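Local coordinates for protein coclaurine N-methyltransferase (PDB 6GKZ) that catalyses the S-adenosyl-L-methionine-dependent N-methylation of coclaurine in alkaloid biosynthesis and is held here with S-adenosyl-L-homocysteine in its cofactor site, at residues G87-G92 with A110-Y115; L128-G133 with I194-L199; A152-V157 with V175-A180; L225-H230 with I257-S262. One frame throughout, in Å; residues are numbered along the deposited sequence.

Contact 1: G87-G92 with A110-Y115; sequences GSNLKG and AMLDLY. With SAH (S-adenosyl-L-homocysteine), chain E.
Lys91 meets Leu112 with their CA atoms 9.0 Å apart, so the irregular segment 87-92, which opens with a type I beta turn, faces one side of helix 104-118 across a gap that side chains alone bridge. Lys91 does most of this. Its chain runs out extended as far as CE and bends only at the last torsion (chi4 -57°), which turns NZ onto the hydroxyl of Tyr115; Lys91 NZ donates to Tyr115 OH over 2.7 Å. Just before the bend, Lys91 CE lies 3.7 Å from CG of Met111, a selenomethionine here, and 3.9 Å from Leu112 CD2. Leu112 CD1 also reaches Asn89 OD1 at 4.1 Å, while the Asn89 amide nitrogen bonds to Glu108. A phenylalanine in place of Tyr115 would probably cost Lys91 NZ this acceptor and break the link onward to Glu226, which the hydroxyl also bonds. Directly after Lys91 in the chain, Gly92 N makes a weak hydrogen bond to the carboxylate oxygen O of S-adenosyl-L-homocysteine. Since Lys91 NZ also donates to Ser93 OG and Cys94 O, three oxygens grip the buried amine, an arrangement consistent with a charged lysine that fixes the cofactor-binding loop against the helix.

Contact 2: L128-G133 with I194-L199; sequences LDLGCG and ILVIEL. With SAH (S-adenosyl-L-homocysteine), chain E.
Leu128 pairs with Ile194, and Asp129 with Leu195, as neighbouring parallel strands whose axes come within 4.7 Å and diverge by 23°. The tight part lies at this end. Leu195 N donates to Leu128 O at 2.7 Å in an almost straight bond, and Leu195 O receives Leu130 N at 2.9 Å. On the face that carries Leu128, Leu130, Ile194 and Val196, Leu128 and Ile194 run side by side in the same direction, CD2 against CG2. Leu130 CD1 slants across to touch both Ile194 CG2 and Val196 CG2, each 4.1 Å away.

Beyond Leu130 the backbones part, and a water takes up the widening gap. It accepts from Ile197 N at 2.9 Å and lies within hydrogen-bonding distance of Asp129 OD1, to which it probably donates; this carboxylate is brought in by a CG lying opposite the main-chain nitrogen (chi1 -178°). Farther on, the amino group of S-adenosyl-L-homocysteine takes over: its N donates to Gly131 O at 3.0 Å and to Ile197 O at 2.9 Å, tying the two strand ends together through the ligand. Leu199 CD1 sits beside the ribose and also packs on Gly131 CA, where a beta carbon would clash with it. At Gly133 a beta carbon would run into CB of the ligand, and both glycines have positive phi. A first strand ending in a glycine-rich turn ahead of helix 136-144, with the homocysteine amino group held at its tip, is the signature of the Rossmann-like methyltransferase fold.

Contact 3: A152-V157 with V175-A180; sequences AVTNSV and VEVKLA. With SAH (S-adenosyl-L-homocysteine), chain E.
Glu176 begins the pairing with Ala152: its carbonyl O accepts Ala152 N at 2.6 Å. Val177 turns its CG1 toward Thr154 CG2, 4.1 Å away, on the face that helix 157-170 covers through Ile163 and Lys160. Lys178 then bonds through both its backbone N and its backbone O, N donating to Ala152 O and O receiving Thr154 N at 3.1 Å, while its CB lies against Val153 CG2. These alternating bonds join the outer strand 175-179 to strand 149-154 in parallel, the two being the arms of a beta-alpha-beta crossover whose connecting helix is 157-170. Leu179 swings its branch over the strand end: CD1 lies against the Asn155 and Ser156 backbone, and CD2 meets Val157 CG2 at 3.8 Å, where the helix starts. Ser156 is its N-cap, bonding Gln159 N. Thr154 has OG1 trans to its own main-chain nitrogen (chi1 178°), which lets it accept Ser156 N in an ST turn and bond Gln159, a ligand-binding residue. A valine at Thr154 would probably leave Ser156 N and the Gln159 side chain without this mate and let the turn beside the ligand shift. Ala180 N closes the ladder on Thr154 O at 2.7 Å. Ala180 CB touches Val153 CG1, and Ala180 O approaches adenine C2 of S-adenosyl-L-homocysteine at 3.2 Å, beside Asn155, whose OD1 is 3.4 Å from adenine C4.

Contact 4: L225-H230 with I257-S262; sequences LEHICH and IIPSAS
His227, Ile228 and Cys229 share a similar first torsion (chi1 64°, 59° and 66°), each placing its leading side-chain atom between the main-chain nitrogen and carbonyl carbon, and this brings all three onto residues 258-261. The imidazole of His227 slides past the Pro259 ring, ND1 lying 3.7 Å from Pro259 CG. His227 ND1 itself donates to Ile228 O at 3.0 Å, approaching from above the carbonyl plane, and that bond helps fix the rotation of the ring. The edge of the imidazole faces Ser260 O in its plane, while NE2 and Ala261 O share a water, which donates to the carbonyl at 2.8 Å. Ile228 CD1 meets Ile258 CD1 at 3.8 Å, the two side chains slanting past one another, and Cys229 SG rests against Ala261 CB at 3.9 Å. The backbones run roughly at right angles and join at one bridge: His230 N donates to Pro259 O at 2.9 Å, and Ala261 N returns a bond to His230 O at 2.8 Å. All the touching residues are buried. Strand 221-230 lies in the main sheet between strands 191-197 and 342-349, whereas 257-258 belongs to a small antiparallel pair with 235-236. Helix 44-58 packs on Ile257 and Ser260, and Tyr44 of the second subunit reaches Ala261, so the crossing lies close to the dimer interface.

Contacts 1, 2 and 4 are buried, whereas contact 3 lies toward the outer edge of the sheet and is partly open. Contacts 2 and 3 are neighbouring parallel pairings of one sheet, sharing backbone bonds between strands 126-130 and 149-154; contact 4 continues it from strand 191-197 to strand 221-230 but ends in a perpendicular crossing. The first three touch S-adenosyl-L-homocysteine, dividing it between them: carboxylate at contact 1, amino group and ribose at contact 2, adenine at contact 3. Contact 1 depends on a lysine–tyrosine polar link, contacts 2 and 3 on ladder bonds with apolar flanks, contact 4 on two backbone bonds plus histidine, proline and cysteine packing. Tyr115 and Glu226 join contacts 1 and 4.

Contact 1: G87-G92 with A110-Y115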
# COMPACT_ATOMS: atom_id res chain seq x y z
N GLY A 87 -24.19 7.02 -21.54
CA GLY A 87 -24.29 8.40 -21.97
C GLY A 87 -23.88 8.51 -23.42
O GLY A 87 -23.70 7.48 -24.10
N SER A 88 -23.70 9.73 -23.91
CA SER A 88 -23.34 9.99 -25.31
C SER A 88 -21.90 9.60 -25.62
O SER A 88 -21.52 9.50 -26.79
CB SER A 88 -23.55 11.46 -25.66
OG SER A 88 -24.88 11.85 -25.33
N ASN A 89 -21.10 9.39 -24.59
CA ASN A 89 -19.72 8.95 -24.80
C ASN A 89 -19.60 7.43 -24.79
O ASN A 89 -18.54 6.89 -25.11
CB ASN A 89 -18.81 9.56 -23.73
CG ASN A 89 -18.76 11.07 -23.79
OD1 ASN A 89 -17.99 11.65 -24.57
ND2 ASN A 89 -19.58 11.73 -22.98
N LEU A 90 -20.68 6.75 -24.42
CA LEU A 90 -20.67 5.29 -24.28
C LEU A 90 -19.51 4.82 -23.41
O LEU A 90 -18.86 3.82 -23.71
CB LEU A 90 -20.59 4.60 -25.65
CG LEU A 90 -21.56 5.09 -26.73
CD1 LEU A 90 -21.48 4.24 -28.02
CD2 LEU A 90 -22.98 5.16 -26.20
N LYS A 91 -19.25 5.57 -22.34
CA LYS A 91 -18.27 5.17 -21.35
C LYS A 91 -18.83 4.03 -20.47
O LYS A 91 -19.68 4.25 -19.61
CB LYS A 91 -17.85 6.36 -20.47
CG LYS A 91 -16.60 6.11 -19.63
CD LYS A 91 -16.19 7.35 -18.84
CE LYS A 91 -14.79 7.21 -18.22
NZ LYS A 91 -14.59 6.02 -17.30
N GLY A 92 -18.34 2.82 -20.71
CA GLY A 92 -18.77 1.67 -19.95
C GLY A 92 -17.81 1.42 -18.81
O GLY A 92 -17.19 0.37 -18.72
N ALA A 110 -16.50 14.89 -17.25
CA ALA A 110 -15.71 15.21 -16.08
C ALA A 110 -14.69 14.11 -15.78
O ALA A 110 -13.55 14.41 -15.43
CB ALA A 110 -16.62 15.44 -14.89
N MSE A 111 -15.10 12.85 -15.92
CA MSE A 111 -14.21 11.72 -15.63
C MSE A 111 -13.11 11.61 -16.68
O MSE A 111 -11.93 11.40 -16.37
CB MSE A 111 -15.00 10.41 -15.54
CG MSE A 111 -14.14 9.18 -15.20
SE MSE A 111 -13.17 9.32 -13.46
CE MSE A 111 -14.32 8.21 -12.31
N LEU A 112 -13.50 11.77 -17.93
CA LEU A 112 -12.58 11.76 -19.05
C LEU A 112 -11.53 12.87 -18.95
O LEU A 112 -10.36 12.65 -19.24
CB LEU A 112 -13.35 11.86 -20.35
CG LEU A 112 -14.15 10.61 -20.71
CD1 LEU A 112 -15.02 10.88 -21.91
CD2 LEU A 112 -13.22 9.42 -21.00
N ASP A 113 -11.96 14.06 -18.53
CA ASP A 113 -11.06 15.20 -18.34
C ASP A 113 -10.11 14.95 -17.16
O ASP A 113 -8.97 15.42 -17.15
CB ASP A 113 -11.86 16.48 -18.08
CG ASP A 113 -12.52 17.03 -19.33
OD1 ASP A 113 -12.06 16.73 -20.46
OD2 ASP A 113 -13.51 17.79 -19.19
N LEU A 114 -10.60 14.23 -16.17
CA LEU A 114 -9.77 13.91 -15.02
C LEU A 114 -8.66 12.95 -15.44
O LEU A 114 -7.51 13.09 -15.00
CB LEU A 114 -10.62 13.31 -13.91
CG LEU A 114 -9.89 13.06 -12.61
CD1 LEU A 114 -9.35 14.38 -12.07
CD2 LEU A 114 -10.85 12.39 -11.62
N TYR A 115 -8.99 11.99 -16.31
CA TYR A 115 -7.98 11.09 -16.87
C TYR A 115 -6.89 11.90 -17.56
O TYR A 115 -5.71 11.62 -17.38
CB TYR A 115 -8.59 10.09 -17.88
CG TYR A 115 -9.57 9.09 -17.31
CD1 TYR A 115 -9.64 8.85 -15.94
CD2 TYR A 115 -10.44 8.41 -18.14
CE1 TYR A 115 -10.56 7.95 -15.42
CE2 TYR A 115 -11.36 7.53 -17.63
CZ TYR A 115 -11.42 7.29 -16.27
OH TYR A 115 -12.36 6.40 -15.78
N SAH E . -11.73 1.38 -20.77
CA SAH E . -13.01 1.12 -21.42
CB SAH E . -13.33 -0.38 -21.43
CG SAH E . -13.03 -1.18 -20.16
SD SAH E . -14.05 -2.67 -20.03
C SAH E . -14.17 1.91 -20.79
O SAH E . -15.21 2.14 -21.41
OXT SAH E . -14.07 2.35 -19.65
C5' SAH E . -12.77 -3.85 -20.52
C4' SAH E . -12.47 -3.75 -22.01
O4' SAH E . -11.20 -4.27 -22.28
C3' SAH E . -13.44 -4.46 -22.94
O3' SAH E . -14.48 -3.60 -23.33
C2' SAH E . -12.58 -4.81 -24.14
O2' SAH E . -12.77 -3.84 -25.17
C1' SAH E . -11.16 -4.76 -23.60
N9 SAH E . -10.54 -6.06 -23.45
C8 SAH E . -10.85 -7.02 -22.53
N7 SAH E . -10.01 -8.07 -22.71
C5 SAH E . -9.16 -7.75 -23.73
C6 SAH E . -8.11 -8.42 -24.34
N6 SAH E . -7.76 -9.63 -23.91
N1 SAH E . -7.42 -7.82 -25.36
C2 SAH E . -7.78 -6.57 -25.80
N3 SAH E . -8.83 -5.90 -25.20
C4 SAH E . -9.49 -6.48 -24.19

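Contact 2: L128-G133 with I194-L199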
# COMPACT_ATOMS: atom_id res chain seq x y z
N LEU A 128 -1.81 5.68 -26.14
CA LEU A 128 -2.35 4.33 -26.28
C LEU A 128 -3.48 4.07 -25.29
O LEU A 128 -3.28 4.11 -24.07
CB LEU A 128 -1.26 3.30 -26.06
CG LEU A 128 -1.77 1.88 -26.25
CD1 LEU A 128 -2.02 1.72 -27.73
CD2 LEU A 128 -0.75 0.85 -25.75
N ASP A 129 -4.67 3.79 -25.82
CA ASP A 129 -5.81 3.45 -24.99
C ASP A 129 -5.99 1.93 -25.00
O ASP A 129 -6.56 1.38 -25.94
CB ASP A 129 -7.07 4.17 -25.50
CG ASP A 129 -8.29 3.90 -24.64
OD1 ASP A 129 -8.13 3.38 -23.51
OD2 ASP A 129 -9.42 4.22 -25.09
N LEU A 130 -5.48 1.25 -23.97
CA LEU A 130 -5.50 -0.22 -23.94
C LEU A 130 -6.80 -0.75 -23.39
O LEU A 130 -7.12 -0.51 -22.23
CB LEU A 130 -4.37 -0.76 -23.08
CG LEU A 130 -2.99 -0.92 -23.66
CD1 LEU A 130 -2.13 -1.58 -22.62
CD2 LEU A 130 -3.05 -1.77 -24.93
N GLY A 131 -7.53 -1.51 -24.20
CA GLY A 131 -8.84 -1.99 -23.79
C GLY A 131 -9.82 -0.83 -23.80
O GLY A 131 -10.21 -0.32 -22.75
N CYS A 132 -10.22 -0.41 -25.00
CA CYS A 132 -10.83 0.90 -25.22
C CYS A 132 -12.35 0.91 -25.18
O CYS A 132 -12.95 1.98 -25.25
CB CYS A 132 -10.37 1.47 -26.57
SG CYS A 132 -10.75 0.43 -28.00
N GLY A 133 -12.97 -0.26 -25.08
CA GLY A 133 -14.41 -0.34 -25.04
C GLY A 133 -14.99 0.32 -26.27
O GLY A 133 -14.62 -0.02 -27.39
N ILE A 194 0.15 5.90 -21.95
CA ILE A 194 -0.67 4.72 -22.06
C ILE A 194 -1.76 4.79 -21.02
O ILE A 194 -1.49 5.02 -19.84
CB ILE A 194 0.15 3.44 -21.87
CG1 ILE A 194 1.33 3.42 -22.85
CG2 ILE A 194 -0.74 2.23 -22.03
CD1 ILE A 194 2.06 2.12 -22.96
N LEU A 195 -2.99 4.60 -21.46
CA LEU A 195 -4.12 4.68 -20.55
C LEU A 195 -4.81 3.32 -20.48
O LEU A 195 -5.17 2.76 -21.50
CB LEU A 195 -5.09 5.77 -21.00
CG LEU A 195 -4.79 7.25 -20.70
CD1 LEU A 195 -3.38 7.61 -21.05
CD2 LEU A 195 -5.70 8.08 -21.53
N VAL A 196 -4.96 2.79 -19.25
CA VAL A 196 -5.65 1.52 -18.99
C VAL A 196 -6.84 1.75 -18.05
O VAL A 196 -6.66 1.92 -16.85
CB VAL A 196 -4.71 0.47 -18.34
CG1 VAL A 196 -5.48 -0.81 -18.03
CG2 VAL A 196 -3.49 0.18 -19.20
N ILE A 197 -8.05 1.76 -18.59
CA ILE A 197 -9.21 2.02 -17.74
C ILE A 197 -9.97 0.73 -17.47
O ILE A 197 -10.72 0.24 -18.34
CB ILE A 197 -10.17 3.08 -18.38
CG1 ILE A 197 -9.41 4.36 -18.76
CG2 ILE A 197 -11.34 3.40 -17.44
CD1 ILE A 197 -8.55 4.91 -17.67
N GLU A 198 -9.76 0.17 -16.28
CA GLU A 198 -10.53 -0.99 -15.80
C GLU A 198 -10.39 -2.24 -16.66
O GLU A 198 -11.33 -3.00 -16.83
CB GLU A 198 -12.01 -0.62 -15.66
CG GLU A 198 -12.26 0.40 -14.55
CD GLU A 198 -13.73 0.77 -14.38
OE1 GLU A 198 -14.57 -0.15 -14.34
OE2 GLU A 198 -14.04 1.97 -14.30
N LEU A 199 -9.18 -2.48 -17.17
CA LEU A 199 -8.87 -3.71 -17.89
C LEU A 199 -8.22 -4.80 -16.99
O LEU A 199 -8.44 -6.00 -17.21
CB LEU A 199 -7.95 -3.38 -19.05
CG LEU A 199 -7.49 -4.58 -19.87
CD1 LEU A 199 -8.59 -4.99 -20.83
CD2 LEU A 199 -6.22 -4.25 -20.60
N SAH E . -11.73 1.38 -20.77
CA SAH E . -13.01 1.12 -21.42
CB SAH E . -13.33 -0.38 -21.43
CG SAH E . -13.03 -1.18 -20.16
SD SAH E . -14.05 -2.67 -20.03
C SAH E . -14.17 1.91 -20.79
O SAH E . -15.21 2.14 -21.41
OXT SAH E . -14.07 2.35 -19.65
C5' SAH E . -12.77 -3.85 -20.52
C4' SAH E . -12.47 -3.75 -22.01
O4' SAH E . -11.20 -4.27 -22.28
C3' SAH E . -13.44 -4.46 -22.94
O3' SAH E . -14.48 -3.60 -23.33
C2' SAH E . -12.58 -4.81 -24.14
O2' SAH E . -12.77 -3.84 -25.17
C1' SAH E . -11.16 -4.76 -23.60
N9 SAH E . -10.54 -6.06 -23.45
C8 SAH E . -10.85 -7.02 -22.53
N7 SAH E . -10.01 -8.07 -22.71
C5 SAH E . -9.16 -7.75 -23.73
C6 SAH E . -8.11 -8.42 -24.34
N6 SAH E . -7.76 -9.63 -23.91
N1 SAH E . -7.42 -7.82 -25.36
C2 SAH E . -7.78 -6.57 -25.80
N3 SAH E . -8.83 -5.90 -25.20
C4 SAH E . -9.49 -6.48 -24.19
O HOH W 1 -8.31 1.47 -21.45

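Contact 3: A152-V157 with V175-A180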
# COMPACT_ATOMS: atom_id res chain seq x y z
N ALA A 152 -6.10 3.14 -30.25
CA ALA A 152 -6.99 2.38 -29.38
C ALA A 152 -6.77 0.90 -29.61
O ALA A 152 -6.50 0.48 -30.73
CB ALA A 152 -8.44 2.76 -29.64
N VAL A 153 -6.88 0.10 -28.56
CA VAL A 153 -6.71 -1.34 -28.72
C VAL A 153 -7.89 -2.10 -28.14
O VAL A 153 -8.35 -1.82 -27.04
CB VAL A 153 -5.42 -1.84 -28.05
CG1 VAL A 153 -5.34 -3.33 -28.19
CG2 VAL A 153 -4.20 -1.19 -28.70
N THR A 154 -8.38 -3.06 -28.91
CA THR A 154 -9.50 -3.90 -28.49
C THR A 154 -9.43 -5.24 -29.21
O THR A 154 -8.81 -5.37 -30.26
CB THR A 154 -10.85 -3.22 -28.77
OG1 THR A 154 -11.92 -4.11 -28.38
CG2 THR A 154 -11.00 -2.87 -30.27
N ASN A 155 -10.05 -6.25 -28.62
CA ASN A 155 -10.11 -7.58 -29.22
C ASN A 155 -11.47 -7.86 -29.90
O ASN A 155 -11.73 -8.97 -30.33
CB ASN A 155 -9.84 -8.65 -28.16
CG ASN A 155 -10.85 -8.62 -27.02
OD1 ASN A 155 -11.47 -7.59 -26.78
ND2 ASN A 155 -11.01 -9.74 -26.33
N SER A 156 -12.31 -6.83 -29.99
CA SER A 156 -13.63 -6.96 -30.61
C SER A 156 -13.75 -6.19 -31.93
O SER A 156 -13.45 -5.00 -31.98
CB SER A 156 -14.72 -6.48 -29.65
OG SER A 156 -15.82 -5.99 -30.38
N VAL A 157 -14.21 -6.88 -32.97
CA VAL A 157 -14.38 -6.28 -34.29
C VAL A 157 -15.53 -5.26 -34.34
O VAL A 157 -15.45 -4.27 -35.07
CB VAL A 157 -14.63 -7.37 -35.33
CG1 VAL A 157 -15.33 -6.79 -36.56
CG2 VAL A 157 -13.30 -8.05 -35.69
N VAL A 175 -6.98 9.26 -34.91
CA VAL A 175 -7.35 8.03 -34.23
C VAL A 175 -6.93 6.82 -35.03
O VAL A 175 -7.11 6.79 -36.24
CB VAL A 175 -8.85 7.91 -33.98
CG1 VAL A 175 -9.15 6.56 -33.33
CG2 VAL A 175 -9.34 9.05 -33.09
N GLU A 176 -6.39 5.81 -34.36
CA GLU A 176 -6.07 4.54 -34.98
C GLU A 176 -6.55 3.40 -34.08
O GLU A 176 -6.34 3.43 -32.87
CB GLU A 176 -4.56 4.44 -35.24
CG GLU A 176 -4.11 3.12 -35.87
CD GLU A 176 -4.76 2.84 -37.23
OE1 GLU A 176 -5.15 3.82 -37.93
OE2 GLU A 176 -4.91 1.65 -37.60
N VAL A 177 -7.22 2.40 -34.65
CA VAL A 177 -7.67 1.26 -33.84
C VAL A 177 -6.92 -0.00 -34.22
O VAL A 177 -6.90 -0.40 -35.37
CB VAL A 177 -9.18 0.99 -33.99
CG1 VAL A 177 -9.64 0.03 -32.90
CG2 VAL A 177 -9.98 2.26 -33.91
N LYS A 178 -6.29 -0.63 -33.23
CA LYS A 178 -5.66 -1.93 -33.43
C LYS A 178 -6.55 -3.03 -32.87
O LYS A 178 -7.07 -2.93 -31.76
CB LYS A 178 -4.28 -1.99 -32.77
CG LYS A 178 -3.18 -1.26 -33.52
CD LYS A 178 -1.81 -1.60 -32.94
CE LYS A 178 -0.72 -0.73 -33.54
NZ LYS A 178 -0.82 -0.66 -35.04
N LEU A 179 -6.75 -4.07 -33.67
CA LEU A 179 -7.49 -5.24 -33.25
C LEU A 179 -6.53 -6.26 -32.66
O LEU A 179 -5.76 -6.86 -33.39
CB LEU A 179 -8.24 -5.87 -34.42
CG LEU A 179 -9.15 -7.02 -34.02
CD1 LEU A 179 -10.36 -6.47 -33.30
CD2 LEU A 179 -9.54 -7.88 -35.23
N ALA A 180 -6.56 -6.46 -31.35
CA ALA A 180 -5.61 -7.36 -30.74
C ALA A 180 -6.12 -7.96 -29.44
O ALA A 180 -6.99 -7.40 -28.78
CB ALA A 180 -4.27 -6.64 -30.50
N SAH E . -11.73 1.38 -20.77
CA SAH E . -13.01 1.12 -21.42
CB SAH E . -13.33 -0.38 -21.43
CG SAH E . -13.03 -1.18 -20.16
SD SAH E . -14.05 -2.67 -20.03
C SAH E . -14.17 1.91 -20.79
O SAH E . -15.21 2.14 -21.41
OXT SAH E . -14.07 2.35 -19.65
C5' SAH E . -12.77 -3.85 -20.52
C4' SAH E . -12.47 -3.75 -22.01
O4' SAH E . -11.20 -4.27 -22.28
C3' SAH E . -13.44 -4.46 -22.94
O3' SAH E . -14.48 -3.60 -23.33
C2' SAH E . -12.58 -4.81 -24.14
O2' SAH E . -12.77 -3.84 -25.17
C1' SAH E . -11.16 -4.76 -23.60
N9 SAH E . -10.54 -6.06 -23.45
C8 SAH E . -10.85 -7.02 -22.53
N7 SAH E . -10.01 -8.07 -22.71
C5 SAH E . -9.16 -7.75 -23.73
C6 SAH E . -8.11 -8.42 -24.34
N6 SAH E . -7.76 -9.63 -23.91
N1 SAH E . -7.42 -7.82 -25.36
C2 SAH E . -7.78 -6.57 -25.80
N3 SAH E . -8.83 -5.90 -25.20
C4 SAH E . -9.49 -6.48 -24.19

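Contact 4: L225-H230 with I257-S262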
# COMPACT_ATOMS: atom_id res chain seq x y z
N LEU A 225 -3.42 4.19 -14.88
CA LEU A 225 -4.30 3.08 -14.64
C LEU A 225 -5.48 3.48 -13.74
O LEU A 225 -5.28 4.10 -12.69
CB LEU A 225 -3.52 1.95 -14.00
CG LEU A 225 -4.32 0.86 -13.31
CD1 LEU A 225 -4.85 -0.12 -14.35
CD2 LEU A 225 -3.42 0.15 -12.31
N GLU A 226 -6.70 3.14 -14.14
CA GLU A 226 -7.83 3.16 -13.21
C GLU A 226 -8.26 1.74 -12.90
O GLU A 226 -8.42 0.92 -13.80
CB GLU A 226 -9.01 3.95 -13.77
CG GLU A 226 -10.33 3.73 -12.97
CD GLU A 226 -11.47 4.58 -13.47
OE1 GLU A 226 -11.45 5.82 -13.27
OE2 GLU A 226 -12.41 4.03 -14.08
N HIS A 227 -8.47 1.44 -11.62
CA HIS A 227 -9.12 0.15 -11.33
C HIS A 227 -10.05 0.19 -10.12
O HIS A 227 -9.88 0.99 -9.19
CB HIS A 227 -8.06 -0.93 -11.13
CG HIS A 227 -7.17 -0.69 -9.96
ND1 HIS A 227 -7.42 -1.23 -8.71
CD2 HIS A 227 -6.02 0.02 -9.84
CE1 HIS A 227 -6.47 -0.86 -7.88
NE2 HIS A 227 -5.61 -0.09 -8.53
N ILE A 228 -11.06 -0.69 -10.14
CA ILE A 228 -11.93 -0.83 -8.98
C ILE A 228 -11.17 -1.60 -7.93
O ILE A 228 -10.16 -2.25 -8.23
CB ILE A 228 -13.25 -1.55 -9.32
CG1 ILE A 228 -12.96 -2.95 -9.87
CG2 ILE A 228 -14.08 -0.72 -10.29
CD1 ILE A 228 -14.07 -3.94 -9.64
N CYS A 229 -11.65 -1.56 -6.70
CA CYS A 229 -10.87 -2.14 -5.63
C CYS A 229 -11.67 -2.12 -4.37
O CYS A 229 -12.73 -1.51 -4.31
CB CYS A 229 -9.56 -1.35 -5.41
SG CYS A 229 -9.79 0.36 -4.79
N HIS A 230 -11.15 -2.81 -3.36
CA HIS A 230 -11.55 -2.55 -2.00
C HIS A 230 -10.44 -1.76 -1.32
O HIS A 230 -9.26 -1.89 -1.65
CB HIS A 230 -11.84 -3.84 -1.24
CG HIS A 230 -12.39 -3.59 0.12
ND1 HIS A 230 -11.58 -3.36 1.22
CD2 HIS A 230 -13.66 -3.47 0.56
CE1 HIS A 230 -12.33 -3.13 2.28
NE2 HIS A 230 -13.60 -3.20 1.90
N ILE A 257 -10.94 -10.15 -10.72
CA ILE A 257 -10.16 -9.97 -9.51
C ILE A 257 -10.48 -8.60 -8.93
O ILE A 257 -10.47 -7.61 -9.63
CB ILE A 257 -8.66 -10.10 -9.78
CG1 ILE A 257 -8.30 -11.56 -10.07
CG2 ILE A 257 -7.86 -9.56 -8.60
CD1 ILE A 257 -6.81 -11.83 -10.09
N ILE A 258 -10.80 -8.57 -7.65
CA ILE A 258 -10.99 -7.31 -6.96
C ILE A 258 -9.68 -7.00 -6.25
O ILE A 258 -9.36 -7.64 -5.25
CB ILE A 258 -12.16 -7.37 -5.94
CG1 ILE A 258 -13.40 -8.00 -6.58
CG2 ILE A 258 -12.47 -5.99 -5.39
CD1 ILE A 258 -13.89 -7.31 -7.80
N PRO A 259 -8.92 -6.04 -6.77
CA PRO A 259 -7.67 -5.63 -6.13
C PRO A 259 -7.92 -4.81 -4.86
O PRO A 259 -9.02 -4.29 -4.65
CB PRO A 259 -6.99 -4.76 -7.20
CG PRO A 259 -7.81 -4.92 -8.45
CD PRO A 259 -9.18 -5.27 -8.00
N SER A 260 -6.90 -4.70 -4.01
CA SER A 260 -6.89 -3.66 -2.98
C SER A 260 -6.50 -2.32 -3.60
O SER A 260 -5.92 -2.27 -4.69
CB SER A 260 -5.92 -4.03 -1.86
OG SER A 260 -4.62 -4.21 -2.40
N ALA A 261 -6.79 -1.22 -2.90
CA ALA A 261 -6.41 0.10 -3.39
C ALA A 261 -4.92 0.14 -3.70
O ALA A 261 -4.47 0.75 -4.68
CB ALA A 261 -6.77 1.15 -2.38
N SER A 262 -4.15 -0.55 -2.86
CA SER A 262 -2.70 -0.52 -2.92
C SER A 262 -2.11 -1.60 -3.83
O SER A 262 -0.90 -1.75 -3.88
CB SER A 262 -2.11 -0.72 -1.53
OG SER A 262 -2.24 -2.10 -1.19
O HOH W 2 -3.12 -0.21 -6.94